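Local coordinates for glutathione S-transferase-like protein (Methylobacillus flagellatus, PDB 4GLT) that binds glutathione and is probably a transferase of the glutathione S-transferase family, at residues 158-163 and 201-206. Numbering follows the deposited sequence.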
loop_
_atom_site.group_PDB
_atom_site.type_symbol
_atom_site.label_atom_id
_atom_site.label_comp_id
_atom_site.label_asym_id
_atom_site.label_seq_id
_atom_site.Cartn_x
_atom_site.Cartn_y
_atom_site.Cartn_z
ATOM N N ARG A 158 7.741 0.299 -18.361
ATOM C CA ARG A 158 8.872 0.001 -17.498
ATOM C C ARG A 158 8.958 -1.492 -17.217
ATOM O O ARG A 158 10.013 -2.099 -17.368
ATOM C CB ARG A 158 8.771 0.783 -16.189
ATOM C CG ARG A 158 9.849 0.438 -15.175
ATOM C CD ARG A 158 11.212 0.898 -15.669
ATOM N NE ARG A 158 12.308 0.467 -14.799
ATOM C CZ ARG A 158 13.502 1.056 -14.758
ATOM N NH1 ARG A 158 13.749 2.106 -15.530
ATOM N NH2 ARG A 158 14.449 0.604 -13.947
ATOM N N MET A 159 7.852 -2.087 -16.786
ATOM C CA MET A 159 7.860 -3.516 -16.533
ATOM C C MET A 159 8.330 -4.246 -17.787
ATOM O O MET A 159 9.225 -5.096 -17.736
ATOM C CB MET A 159 6.483 -3.990 -16.078
ATOM C CG MET A 159 6.198 -3.656 -14.622
ATOM S SD MET A 159 4.492 -3.920 -14.112
ATOM C CE MET A 159 4.576 -3.429 -12.392
ATOM N N ASP A 160 7.755 -3.870 -18.924
ATOM C CA ASP A 160 8.065 -4.540 -20.174
ATOM C C ASP A 160 9.545 -4.466 -20.534
ATOM O O ASP A 160 10.092 -5.418 -21.079
ATOM C CB ASP A 160 7.216 -4.003 -21.326
ATOM C CG ASP A 160 7.435 -4.783 -22.613
ATOM O OD1 ASP A 160 7.929 -4.188 -23.592
ATOM O OD2 ASP A 160 7.136 -5.997 -22.636
ATOM N N GLN A 161 10.186 -3.340 -20.236
ATOM C CA GLN A 161 11.623 -3.206 -20.469
ATOM C C GLN A 161 12.418 -4.087 -19.515
ATOM O O GLN A 161 13.454 -4.641 -19.878
ATOM C CB GLN A 161 12.065 -1.756 -20.302
ATOM C CG GLN A 161 11.767 -0.875 -21.496
ATOM C CD GLN A 161 11.535 0.564 -21.090
ATOM O OE1 GLN A 161 11.792 1.488 -21.861
ATOM N NE2 GLN A 161 11.043 0.765 -19.865
ATOM N N ASP A 162 11.924 -4.208 -18.289
ATOM C CA ASP A 162 12.619 -4.974 -17.273
ATOM C C ASP A 162 12.564 -6.476 -17.509
ATOM O O ASP A 162 13.299 -7.233 -16.878
ATOM C CB ASP A 162 12.084 -4.613 -15.894
ATOM C CG ASP A 162 12.472 -3.218 -15.492
ATOM O OD1 ASP A 162 13.250 -2.600 -16.241
ATOM O OD2 ASP A 162 12.012 -2.738 -14.441
ATOM N N LEU A 163 11.711 -6.906 -18.431
ATOM C CA LEU A 163 11.543 -8.333 -18.690
ATOM C C LEU A 163 12.136 -8.746 -20.027
ATOM O O LEU A 163 11.865 -9.835 -20.526
ATOM C CB LEU A 163 10.066 -8.724 -18.619
ATOM C CG LEU A 163 9.428 -8.682 -17.233
ATOM C CD1 LEU A 163 7.936 -8.967 -17.328
ATOM C CD2 LEU A 163 10.106 -9.661 -16.283
ATOM N N TYR A 201 3.337 -4.865 -25.524
ATOM C CA TYR A 201 4.338 -5.257 -24.544
ATOM C C TYR A 201 4.547 -6.761 -24.627
ATOM O O TYR A 201 3.918 -7.524 -23.889
ATOM C CB TYR A 201 3.894 -4.854 -23.134
ATOM C CG TYR A 201 3.391 -3.425 -23.016
ATOM C CD1 TYR A 201 4.276 -2.354 -22.937
ATOM C CD2 TYR A 201 2.029 -3.147 -22.975
ATOM C CE1 TYR A 201 3.821 -1.048 -22.827
ATOM C CE2 TYR A 201 1.564 -1.848 -22.865
ATOM C CZ TYR A 201 2.463 -0.801 -22.794
ATOM O OH TYR A 201 2.001 0.493 -22.682
ATOM N N PRO A 202 5.436 -7.191 -25.533
ATOM C CA PRO A 202 5.634 -8.610 -25.819
ATOM C C PRO A 202 6.194 -9.399 -24.642
ATOM O O PRO A 202 5.778 -10.535 -24.418
ATOM C CB PRO A 202 6.619 -8.606 -27.000
ATOM C CG PRO A 202 7.269 -7.264 -26.972
ATOM C CD PRO A 202 6.240 -6.325 -26.410
ATOM N N ASN A 203 7.127 -8.812 -23.896
ATOM C CA ASN A 203 7.654 -9.474 -22.705
ATOM C C ASN A 203 6.555 -9.711 -21.663
ATOM O O ASN A 203 6.494 -10.760 -21.042
ATOM C CB ASN A 203 8.798 -8.667 -22.087
ATOM C CG ASN A 203 9.932 -8.422 -23.060
ATOM O OD1 ASN A 203 10.550 -9.363 -23.567
ATOM N ND2 ASN A 203 10.228 -7.151 -23.311
ATOM N N LEU A 204 5.689 -8.726 -21.479
ATOM C CA LEU A 204 4.617 -8.841 -20.497
ATOM C C LEU A 204 3.603 -9.906 -20.907
ATOM O O LEU A 204 3.190 -10.723 -20.090
ATOM C CB LEU A 204 3.922 -7.494 -20.278
ATOM C CG LEU A 204 4.586 -6.451 -19.367
ATOM C CD1 LEU A 204 3.620 -5.310 -19.053
ATOM C CD2 LEU A 204 5.079 -7.086 -18.075
ATOM N N ALA A 205 3.211 -9.894 -22.176
ATOM C CA ALA A 205 2.292 -10.900 -22.698
ATOM C C ALA A 205 2.878 -12.307 -22.541
ATOM O O ALA A 205 2.166 -13.245 -22.179
ATOM C CB ALA A 205 1.959 -10.612 -24.153
ATOM N N ARG A 206 4.175 -12.444 -22.809
ATOM C CA ARG A 206 4.888 -13.698 -22.556
ATOM C C ARG A 206 4.845 -14.110 -21.085
ATOM O O ARG A 206 4.669 -15.287 -20.760
ATOM C CB ARG A 206 6.344 -13.582 -22.985
ATOM C CG ARG A 206 7.244 -14.608 -22.313
ATOM C CD ARG A 206 8.563 -14.777 -23.060
ATOM N NE ARG A 206 9.259 -13.504 -23.217
ATOM C CZ ARG A 206 9.968 -12.918 -22.256
ATOM N NH1 ARG A 206 10.075 -13.491 -21.061
ATOM N NH2 ARG A 206 10.567 -11.755 -22.483
#
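Asp160 points its carboxylate at the first turn of the helix that starts at Pro202. Its OD2 accepts a hydrogen bond from the backbone N of Leu204 at 3.3 Å, the N-H arriving nearly in line with the C-O bond, and lies 3.1 Å from the N of Asn203. With CG anti to the backbone N (chi1 -175°), the acid reaches across to this helix start, its CB 3.7 Å from CD1 of Tyr201, the N-cap residue. The side-chain amide of Asn203 donates to the same residue: ND2 sits 2.8 Å from the main-chain O of Asp160 in a weak, bent bond, and makes a second weak one to OD2. One residue thus meets the amide through both backbone and side chain. Arg206, its chain bent at chi3, brings NH2 to 3.0 Å from the O of Leu163, the residue just past the end of helix 142-162; that O lies at the guanidinium edge, near its plane, and the bond is fairly straight at 160°. Beneath these polar links, CD2 of Leu204 packs 3.5 Å from CD1 of Leu163 and also meets CB of Met159. Were Asp160 an alanine, the Leu204 N-H would probably lose this acceptor, and Asn203 ND2 would keep, of its two bonds to Asp160, just the weak one to the main-chain O.

Further out, Arg206 NH1 bonds to the O of Arg166, tying the same guanidinium to the chain beyond the helix. Met159 continues inward onto Trp115 and Leu118 of helix 106-133, while Leu204 reaches Leu185 of helix 176-191. The axes of the short helical pieces 158-162 and 202-206 cross at 78°, joining one helix end to another's start within the all-helical C-terminal domain of the glutathione S-transferase fold, where an acid from a neighbouring helix accepts one of the N-H groups in the first turn of helix 202-212.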